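Kinesin-like protein (Caenorhabditis elegans, PDB 5X3E) probably acts as a kinesin-6 motor that couples ATP hydrolysis to movement along microtubules, its motor domain captured here in the nucleotide-free state. Local coordinates at residues A[156-161]-A[180-185]; A[162-167]-A[216-221]. One frame throughout, in Å; residues are numbered along the deposited sequence. Where two conformers were deposited one is given.

Contact 1. Residues A[156-161]-A[180-185]. With SO4 (sulfate ion), chain F.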
ATOM      1  N   ARG A 156     -18.631   2.902  12.780  1.00 48.09           N
ATOM      2  CA  ARG A 156     -17.608   1.916  13.102  1.00 55.39           C
ATOM      3  C   ARG A 156     -18.077   1.112  14.310  1.00 46.94           C
ATOM      4  O   ARG A 156     -18.366   1.684  15.363  1.00 63.96           O
ATOM      5  CB  ARG A 156     -16.283   2.605  13.421  1.00 54.14           C
ATOM      6  CG  ARG A 156     -15.055   1.755  13.160  1.00 56.87           C
ATOM      7  CD  ARG A 156     -13.850   2.278  13.921  1.00 59.79           C
ATOM      8  NE  ARG A 156     -13.984   1.939  15.332  1.00 62.39           N
ATOM      9  CZ  ARG A 156     -14.253   2.795  16.308  1.00 79.03           C
ATOM     10  NH1 ARG A 156     -14.416   4.089  16.055  1.00100.51           N
ATOM     11  NH2 ARG A 156     -14.357   2.344  17.550  1.00 85.78           N
ATOM     12  N   VAL A 157     -18.173  -0.203  14.168  1.00 49.94           N
ATOM     13  CA  VAL A 157     -18.680  -1.010  15.273  1.00 52.43           C
ATOM     14  C   VAL A 157     -17.570  -1.488  16.194  1.00 47.77           C
ATOM     15  O   VAL A 157     -16.382  -1.384  15.875  1.00 50.09           O
ATOM     16  CB  VAL A 157     -19.490  -2.218  14.775  1.00 56.39           C
ATOM     17  CG1 VAL A 157     -20.843  -1.776  14.422  1.00 57.55           C
ATOM     18  CG2 VAL A 157     -18.813  -2.862  13.569  1.00 49.67           C
ATOM     19  N   GLU A 158     -17.964  -2.037  17.338  1.00 53.76           N
ATOM     20  CA  GLU A 158     -17.015  -2.650  18.243  1.00 53.74           C
ATOM     21  C   GLU A 158     -16.408  -3.891  17.595  1.00 55.11           C
ATOM     22  O   GLU A 158     -16.886  -4.403  16.569  1.00 63.26           O
ATOM     23  CB  GLU A 158     -17.699  -3.039  19.550  1.00 63.54           C
ATOM     24  CG  GLU A 158     -18.392  -1.881  20.253  1.00 77.68           C
ATOM     25  CD  GLU A 158     -19.344  -2.341  21.345  1.00104.57           C
ATOM     26  OE1 GLU A 158     -19.964  -3.423  21.205  1.00110.37           O
ATOM     27  OE2 GLU A 158     -19.453  -1.618  22.353  1.00115.59           O
ATOM     28  N   LYS A 159     -15.345  -4.380  18.223  1.00 54.15           N
ATOM     29  CA  LYS A 159     -14.602  -5.509  17.696  1.00 52.48           C
ATOM     30  C   LYS A 159     -15.398  -6.801  17.839  1.00 53.00           C
ATOM     31  O   LYS A 159     -16.347  -6.902  18.624  1.00 54.95           O
ATOM     32  CB  LYS A 159     -13.269  -5.648  18.435  1.00 54.16           C
ATOM     33  CG  LYS A 159     -12.282  -4.526  18.165  1.00 53.63           C
ATOM     34  CD  LYS A 159     -10.991  -4.804  18.909  1.00 59.80           C
ATOM     35  CE  LYS A 159      -9.934  -3.754  18.649  1.00 61.61           C
ATOM     36  NZ  LYS A 159      -8.681  -4.068  19.390  1.00 89.81           N
ATOM     37  N   CYS A 160     -15.002  -7.789  17.036  1.00 54.75           N
ATOM     38  CA  CYS A 160     -15.496  -9.158  17.077  1.00 49.87           C
ATOM     39  C   CYS A 160     -16.946  -9.293  16.636  1.00 57.18           C
ATOM     40  O   CYS A 160     -17.541 -10.364  16.815  1.00 62.33           O
ATOM     41  CB  CYS A 160     -15.308  -9.779  18.466  1.00 53.96           C
ATOM     42  SG  CYS A 160     -13.643  -9.519  19.136  1.00 57.38           S
ATOM     43  N   ILE A 161     -17.536  -8.241  16.070  1.00 55.85           N
ATOM     44  CA  ILE A 161     -18.805  -8.396  15.370  1.00 50.01           C
ATOM     45  C   ILE A 161     -18.559  -8.967  13.977  1.00 60.14           C
ATOM     46  O   ILE A 161     -18.972 -10.089  13.660  1.00 57.18           O
ATOM     47  CB  ILE A 161     -19.566  -7.057  15.319  1.00 45.47           C
ATOM     48  CG1 ILE A 161     -19.898  -6.581  16.735  1.00 49.60           C
ATOM     49  CG2 ILE A 161     -20.856  -7.204  14.531  1.00 44.81           C
ATOM     50  CD1 ILE A 161     -20.239  -5.105  16.824  1.00 48.81           C
ATOM     51  N   LEU A 180     -18.538 -11.086  24.562  1.00 78.59           N
ATOM     52  CA  LEU A 180     -17.642 -11.968  25.303  1.00 77.95           C
ATOM     53  C   LEU A 180     -16.330 -12.167  24.555  1.00 76.47           C
ATOM     54  O   LEU A 180     -15.264 -12.264  25.177  1.00 80.09           O
ATOM     55  CB  LEU A 180     -18.310 -13.318  25.568  1.00 75.67           C
ATOM     56  CG  LEU A 180     -17.515 -14.290  26.454  1.00 80.81           C
ATOM     57  CD1 LEU A 180     -17.263 -13.718  27.849  1.00 86.54           C
ATOM     58  CD2 LEU A 180     -18.209 -15.635  26.551  1.00 82.06           C
ATOM     59  N   LYS A 181     -16.396 -12.257  23.222  1.00 71.50           N
ATOM     60  CA  LYS A 181     -15.184 -12.392  22.423  1.00 71.92           C
ATOM     61  C   LYS A 181     -14.251 -11.221  22.688  1.00 75.60           C
ATOM     62  O   LYS A 181     -13.040 -11.403  22.832  1.00 81.82           O
ATOM     63  CB  LYS A 181     -15.533 -12.467  20.937  1.00 67.35           C
ATOM     64  CG  LYS A 181     -15.970 -13.845  20.458  1.00 67.99           C
ATOM     65  CD  LYS A 181     -14.876 -14.899  20.451  1.00 86.30           C
ATOM     66  CE  LYS A 181     -15.482 -16.269  20.153  1.00 97.88           C
ATOM     67  NZ  LYS A 181     -14.476 -17.363  20.144  1.00 99.01           N
ATOM     68  N   ARG A 182     -14.810 -10.013  22.767  1.00 85.34           N
ATOM     69  CA  ARG A 182     -14.023  -8.830  23.108  1.00 77.24           C
ATOM     70  C   ARG A 182     -13.305  -9.004  24.441  1.00 87.92           C
ATOM     71  O   ARG A 182     -12.122  -8.667  24.574  1.00 94.81           O
ATOM     72  CB  ARG A 182     -14.930  -7.602  23.164  1.00 75.59           C
ATOM     73  CG  ARG A 182     -15.002  -6.791  21.883  1.00 72.27           C
ATOM     74  CD  ARG A 182     -15.936  -5.592  22.037  1.00 69.58           C
ATOM     75  NE  ARG A 182     -17.179  -5.775  21.294  1.00 68.49           N
ATOM     76  CZ  ARG A 182     -18.383  -5.833  21.851  1.00 66.68           C
ATOM     77  NH1 ARG A 182     -18.513  -5.708  23.164  1.00 71.45           N
ATOM     78  NH2 ARG A 182     -19.460  -6.006  21.094  1.00 63.95           N
ATOM     79  N   HIS A 183     -14.012  -9.517  25.457  1.00 95.54           N
ATOM     80  CA  HIS A 183     -13.370  -9.697  26.760  1.00 93.52           C
ATOM     81  C   HIS A 183     -12.428 -10.889  26.753  1.00 91.27           C
ATOM     82  O   HIS A 183     -11.459 -10.920  27.520  1.00100.30           O
ATOM     83  CB  HIS A 183     -14.428  -9.891  27.850  1.00 96.52           C
ATOM     84  CG  HIS A 183     -15.315  -8.704  28.062  1.00109.36           C
ATOM     85  ND1 HIS A 183     -14.938  -7.610  28.810  1.00109.45           N
ATOM     86  CD2 HIS A 183     -16.579  -8.454  27.643  1.00118.49           C
ATOM     87  CE1 HIS A 183     -15.927  -6.734  28.835  1.00103.99           C
ATOM     88  NE2 HIS A 183     -16.935  -7.223  28.135  1.00108.94           N
ATOM     89  N   GLN A 184     -12.691 -11.867  25.882  1.00 86.87           N
ATOM     90  CA  GLN A 184     -11.725 -12.932  25.624  1.00 90.87           C
ATOM     91  C   GLN A 184     -10.508 -12.390  24.889  1.00 96.35           C
ATOM     92  O   GLN A 184      -9.370 -12.748  25.213  1.00 96.53           O
ATOM     93  CB  GLN A 184     -12.392 -14.050  24.825  1.00 86.85           C
ATOM     94  CG  GLN A 184     -13.304 -14.945  25.647  1.00 89.33           C
ATOM     95  CD  GLN A 184     -13.968 -16.014  24.804  1.00101.93           C
ATOM     96  OE1 GLN A 184     -13.410 -16.467  23.805  1.00112.51           O
ATOM     97  NE2 GLN A 184     -15.163 -16.425  25.205  1.00102.91           N
ATOM     98  N   MET A 185     -10.734 -11.514  23.906  1.00102.52           N
ATOM     99  CA  MET A 185      -9.632 -10.924  23.150  0.50 97.75           C
ATOM    100  C   MET A 185      -8.802  -9.989  24.016  1.00 97.91           C
ATOM    101  O   MET A 185      -7.571  -9.953  23.904  1.00101.09           O
ATOM    102  CB  MET A 185     -10.175 -10.171  21.935  0.50 92.11           C
ATOM    103  CG  MET A 185     -10.587 -11.052  20.773  0.50 86.91           C
ATOM    104  SD  MET A 185      -9.169 -11.825  19.983  0.50 85.91           S
ATOM    105  CE  MET A 185      -9.926 -12.449  18.490  0.50 79.95           C
TER
HETATM  106  S   SO4 F 504     -13.769  -2.268  20.861  1.00 66.71           S
HETATM  107  O1  SO4 F 504     -14.292  -2.127  22.214  1.00 90.00           O
HETATM  108  O2  SO4 F 504     -13.877  -1.002  20.146  1.00 45.44           O
HETATM  109  O3  SO4 F 504     -12.368  -2.675  20.942  1.00 93.50           O
HETATM  110  O4  SO4 F 504     -14.551  -3.280  20.158  1.00 84.01           O
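Arg-182, on helix 175-187, reaches across to the loop ahead of strand 162-165 and meets Glu-158 and Lys-159 through different parts of its guanidinium. The ionic part is a salt bridge from Arg-182 NH2 to Glu-158 OE1 (2.6 Å). The carboxylate lies over a face of the guanidinium: Glu-158 CD stands 3.6 Å above the guanidinium plane of Arg-182, over its centre, and the two planes are 53° apart, which excludes a coplanar, two-pronged pair.

The hydrogen bond is separate. Arg-182 NE donates to Lys-159 O at 3.0 Å, moderately bent at 148°; Lys-159 O lies at the edge of the guanidinium, a little out of its plane. The arginine chain runs extended through chi2 and then bends at chi3 (-108°), turning NE to the carbonyl and the face to Glu-158.

The apolar part centres on Cys-160, at the third position of a type II turn from Glu-158 to Ile-161. Its CB lies 3.7 Å from Lys-181 CB. The approach of Cys-160 SG to Met-185 CG (3.8 Å) is less certain, because Met-185 has an alternate conformer. The Lys-159 ammonium is spent elsewhere, in a salt bridge of NZ with Glu-269.

A sulfate, probably from the crystallisation liquor, sits near Lys-159 N and the Arg-182 side chain; its modelled bond to that amide is too short to be trusted in detail.

One helix side chain is thus held both by a carboxylate and by a main-chain carbonyl of the turn. Glu-158 would probably offset the charge of Arg-182, and the two separate anchors would limit rotation of its guanidinium.

Contact 2. Residues A[162-167]-A[216-221]. With SO4 (sulfate ion), chain C.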
ATOM      1  N   PHE A 162     -17.857  -8.210  13.137  1.00 53.34           N
ATOM      2  CA  PHE A 162     -17.216  -8.803  11.974  1.00 49.24           C
ATOM      3  C   PHE A 162     -16.008  -9.605  12.434  1.00 48.29           C
ATOM      4  O   PHE A 162     -15.381  -9.284  13.448  1.00 41.14           O
ATOM      5  CB  PHE A 162     -16.749  -7.730  10.992  1.00 40.20           C
ATOM      6  CG  PHE A 162     -17.851  -6.899  10.398  1.00 48.90           C
ATOM      7  CD1 PHE A 162     -18.562  -7.353   9.300  1.00 52.33           C
ATOM      8  CD2 PHE A 162     -18.141  -5.642  10.908  1.00 45.16           C
ATOM      9  CE1 PHE A 162     -19.558  -6.579   8.736  1.00 48.51           C
ATOM     10  CE2 PHE A 162     -19.132  -4.867  10.349  1.00 46.32           C
ATOM     11  CZ  PHE A 162     -19.843  -5.335   9.264  1.00 47.76           C
ATOM     12  N   TYR A 163     -15.679 -10.663  11.690  1.00 39.34           N
ATOM     13  CA  TYR A 163     -14.469 -11.419  11.986  1.00 39.80           C
ATOM     14  C   TYR A 163     -14.053 -12.217  10.759  1.00 50.76           C
ATOM     15  O   TYR A 163     -14.911 -12.701  10.012  1.00 45.15           O
ATOM     16  CB  TYR A 163     -14.666 -12.339  13.205  1.00 45.00           C
ATOM     17  CG  TYR A 163     -15.696 -13.439  13.033  1.00 66.47           C
ATOM     18  CD1 TYR A 163     -17.052 -13.194  13.237  1.00 68.55           C
ATOM     19  CD2 TYR A 163     -15.308 -14.733  12.710  1.00 56.78           C
ATOM     20  CE1 TYR A 163     -17.989 -14.202  13.097  1.00 56.53           C
ATOM     21  CE2 TYR A 163     -16.239 -15.747  12.572  1.00 48.50           C
ATOM     22  CZ  TYR A 163     -17.574 -15.476  12.769  1.00 61.23           C
ATOM     23  OH  TYR A 163     -18.499 -16.481  12.622  1.00 62.68           O
ATOM     24  N   PRO A 164     -12.749 -12.383  10.537  1.00 55.20           N
ATOM     25  CA  PRO A 164     -12.275 -13.098   9.343  1.00 48.68           C
ATOM     26  C   PRO A 164     -12.652 -14.570   9.371  1.00 58.91           C
ATOM     27  O   PRO A 164     -12.608 -15.223  10.417  1.00 54.67           O
ATOM     28  CB  PRO A 164     -10.752 -12.928   9.407  1.00 42.26           C
ATOM     29  CG  PRO A 164     -10.503 -11.868  10.431  1.00 45.79           C
ATOM     30  CD  PRO A 164     -11.641 -11.922  11.387  1.00 47.68           C
ATOM     31  N   SER A 165     -13.012 -15.096   8.207  1.00 56.33           N
ATOM     32  CA  SER A 165     -13.383 -16.497   8.074  1.00 46.02           C
ATOM     33  C   SER A 165     -12.660 -17.089   6.869  1.00 52.89           C
ATOM     34  O   SER A 165     -11.949 -16.392   6.138  1.00 58.59           O
ATOM     35  CB  SER A 165     -14.898 -16.664   7.949  1.00 60.19           C
ATOM     36  OG  SER A 165     -15.386 -15.990   6.806  1.00 79.88           O
ATOM     37  N   ALA A 166     -12.871 -18.386   6.656  1.00 62.49           N
ATOM     38  CA  ALA A 166     -12.086 -19.144   5.689  1.00 60.60           C
ATOM     39  C   ALA A 166     -12.168 -18.536   4.293  1.00 62.59           C
ATOM     40  O   ALA A 166     -13.164 -17.914   3.915  1.00 52.69           O
ATOM     41  CB  ALA A 166     -12.562 -20.595   5.645  1.00 53.15           C
ATOM     42  N   LEU A 167     -11.091 -18.727   3.530  1.00 56.22           N
ATOM     43  CA  LEU A 167     -11.020 -18.331   2.123  1.00 47.47           C
ATOM     44  C   LEU A 167     -11.343 -16.850   1.941  1.00 59.57           C
ATOM     45  O   LEU A 167     -12.174 -16.462   1.115  1.00 59.74           O
ATOM     46  CB  LEU A 167     -11.936 -19.207   1.264  1.00 48.35           C
ATOM     47  CG  LEU A 167     -11.513 -20.673   1.163  1.00 61.01           C
ATOM     48  CD1 LEU A 167     -12.565 -21.506   0.460  1.00 70.38           C
ATOM     49  CD2 LEU A 167     -10.182 -20.774   0.436  1.00 67.55           C
ATOM     50  N   SER A 216     -15.995  -1.837   9.868  1.00 38.58           N
ATOM     51  CA  SER A 216     -14.880  -2.141  10.751  1.00 37.49           C
ATOM     52  C   SER A 216     -13.618  -2.177   9.900  1.00 44.71           C
ATOM     53  O   SER A 216     -13.674  -2.468   8.701  1.00 47.17           O
ATOM     54  CB  SER A 216     -15.068  -3.476  11.484  1.00 38.96           C
ATOM     55  OG  SER A 216     -13.982  -3.716  12.360  1.00 50.83           O
ATOM     56  N   VAL A 217     -12.479  -1.885  10.518  1.00 47.01           N
ATOM     57  CA  VAL A 217     -11.214  -1.797   9.800  1.00 37.44           C
ATOM     58  C   VAL A 217     -10.340  -2.984  10.190  1.00 47.09           C
ATOM     59  O   VAL A 217     -10.137  -3.263  11.380  1.00 47.46           O
ATOM     60  CB  VAL A 217     -10.493  -0.463  10.073  1.00 38.07           C
ATOM     61  CG1 VAL A 217      -9.169  -0.412   9.319  1.00 35.14           C
ATOM     62  CG2 VAL A 217     -11.375   0.705   9.659  1.00 35.48           C
ATOM     63  N   PHE A 218      -9.834  -3.681   9.185  1.00 46.10           N
ATOM     64  CA  PHE A 218      -8.882  -4.764   9.364  1.00 42.58           C
ATOM     65  C   PHE A 218      -7.627  -4.415   8.584  1.00 35.71           C
ATOM     66  O   PHE A 218      -7.705  -3.814   7.511  1.00 39.17           O
ATOM     67  CB  PHE A 218      -9.460  -6.102   8.879  1.00 37.07           C
ATOM     68  CG  PHE A 218     -10.577  -6.635   9.739  1.00 48.13           C
ATOM     69  CD1 PHE A 218     -10.332  -7.631  10.675  1.00 42.07           C
ATOM     70  CD2 PHE A 218     -11.871  -6.149   9.607  1.00 34.75           C
ATOM     71  CE1 PHE A 218     -11.356  -8.131  11.468  1.00 40.66           C
ATOM     72  CE2 PHE A 218     -12.898  -6.643  10.399  1.00 37.65           C
ATOM     73  CZ  PHE A 218     -12.642  -7.634  11.331  1.00 38.18           C
ATOM     74  N   VAL A 219      -6.470  -4.766   9.125  1.00 35.10           N
ATOM     75  CA  VAL A 219      -5.214  -4.571   8.416  1.00 40.47           C
ATOM     76  C   VAL A 219      -4.510  -5.911   8.295  1.00 51.47           C
ATOM     77  O   VAL A 219      -4.565  -6.743   9.209  1.00 44.38           O
ATOM     78  CB  VAL A 219      -4.300  -3.526   9.100  1.00 38.06           C
ATOM     79  CG1 VAL A 219      -4.991  -2.170   9.162  1.00 36.52           C
ATOM     80  CG2 VAL A 219      -3.891  -3.986  10.487  1.00 38.49           C
ATOM     81  N   THR A 220      -3.878  -6.127   7.148  1.00 37.24           N
ATOM     82  CA  THR A 220      -2.901  -7.189   6.986  1.00 43.61           C
ATOM     83  C   THR A 220      -1.571  -6.545   6.632  1.00 47.57           C
ATOM     84  O   THR A 220      -1.530  -5.538   5.916  1.00 39.92           O
ATOM     85  CB  THR A 220      -3.307  -8.204   5.896  1.00 39.15           C
ATOM     86  OG1 THR A 220      -3.484  -7.535   4.642  1.00 51.53           O
ATOM     87  CG2 THR A 220      -4.604  -8.885   6.270  1.00 45.99           C
ATOM     88  N   TYR A 221      -0.490  -7.091   7.179  1.00 44.27           N
ATOM     89  CA  TYR A 221       0.851  -6.613   6.874  1.00 46.25           C
ATOM     90  C   TYR A 221       1.672  -7.798   6.394  1.00 52.73           C
ATOM     91  O   TYR A 221       1.886  -8.755   7.146  1.00 54.69           O
ATOM     92  CB  TYR A 221       1.507  -5.945   8.083  1.00 53.29           C
ATOM     93  CG  TYR A 221       2.688  -5.069   7.719  1.00 47.34           C
ATOM     94  CD1 TYR A 221       3.009  -4.821   6.388  1.00 42.63           C
ATOM     95  CD2 TYR A 221       3.480  -4.486   8.706  1.00 46.03           C
ATOM     96  CE1 TYR A 221       4.087  -4.017   6.044  1.00 45.68           C
ATOM     97  CE2 TYR A 221       4.561  -3.675   8.372  1.00 47.42           C
ATOM     98  CZ  TYR A 221       4.860  -3.445   7.040  1.00 48.98           C
ATOM     99  OH  TYR A 221       5.929  -2.644   6.698  1.00 49.04           O
TER
HETATM  100  S   SO4 C 501      -4.313 -10.450   2.447  1.00 54.03           S
HETATM  101  O1  SO4 C 501      -5.753 -10.339   2.210  1.00 72.43           O
HETATM  102  O2  SO4 C 501      -3.677  -9.150   2.251  1.00 86.74           O
HETATM  103  O3  SO4 C 501      -3.735 -11.400   1.507  1.00 87.81           O
HETATM  104  O4  SO4 C 501      -4.068 -10.920   3.804  1.00 47.79           O
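Phe-162 and Pro-164 meet Phe-218 without any hydrogen bond, and the polar bond beside them belongs to Thr-220, whose OG1 donates to sulfate O2 at 2.9 Å. The same ion, probably from the crystallisation liquor, is also bonded by Val-256 N and Lys-302 NZ, so at least three donors hold it beside the strand.

The motif is a beta hairpin, strands 162-165 and 169-172, laid on strand 213-225 of the large mixed sheet of the kinesin motor domain. Two measurements show that this is packing between layers and not pairing within a sheet: the segment axes come no closer than 8.8 Å, and their directions differ by 36°. The backbone bonds of each strand agree, since Tyr-163 pairs with Glu-171, whereas Phe-218 pairs with Lys-302.

Phe-218 carries the interface. With CG beside its backbone N and anti to the carbonyl carbon (chi1 -69°), its ring rises toward the hairpin. Pro-164 CD touches one flank, 3.8 Å from Phe-218 CE1, and Phe-162 CB touches the other, 4.0 Å from Phe-218 CE2. Two residues before Phe-218, near the beginning of strand 213-225, Ser-216 CB lies 3.8 Å from Phe-162 CD2, obliquely to the ring. The Ser-216 hydroxyl is engaged elsewhere, bonded to Glu-263.

Side-chain direction follows strand alternation: Phe-162 points toward the sheet, whereas Tyr-163 points away and forms a cation-pi contact with Arg-173. On the sheet strand, Ser-216 and Phe-218 face the hairpin. Phe-170 of the partner hairpin strand also meets the Phe-218 ring, with planes at about 50°. At the ring's far end, Phe-162 O lies in the ring plane at the edge, 3.8 Å from Phe-218 CZ.

In the fold
The centres of contacts 1 and 2 lie about 13 Å apart, on the same side of the chain's centre, with contact 1 the more peripheral: about 27 Å from that centre against about 16 Å. Their segments alternate along the chain, 156-161 running straight into 162-167, followed by 180-185 and 216-221. Packing of Val-157 CG2 on Phe-162 CE2 (3.8 Å) joins them directly. Glu-263 provides a further bridge, one carboxylate oxygen bonding Cys-160 N and the other Ser-216 OG. A path thus runs from the outlying helix 175-187 through loop 156-161 and the hairpin to strand 213-225 of the main sheet, exposure falling from contact 1 to the buried contact 2.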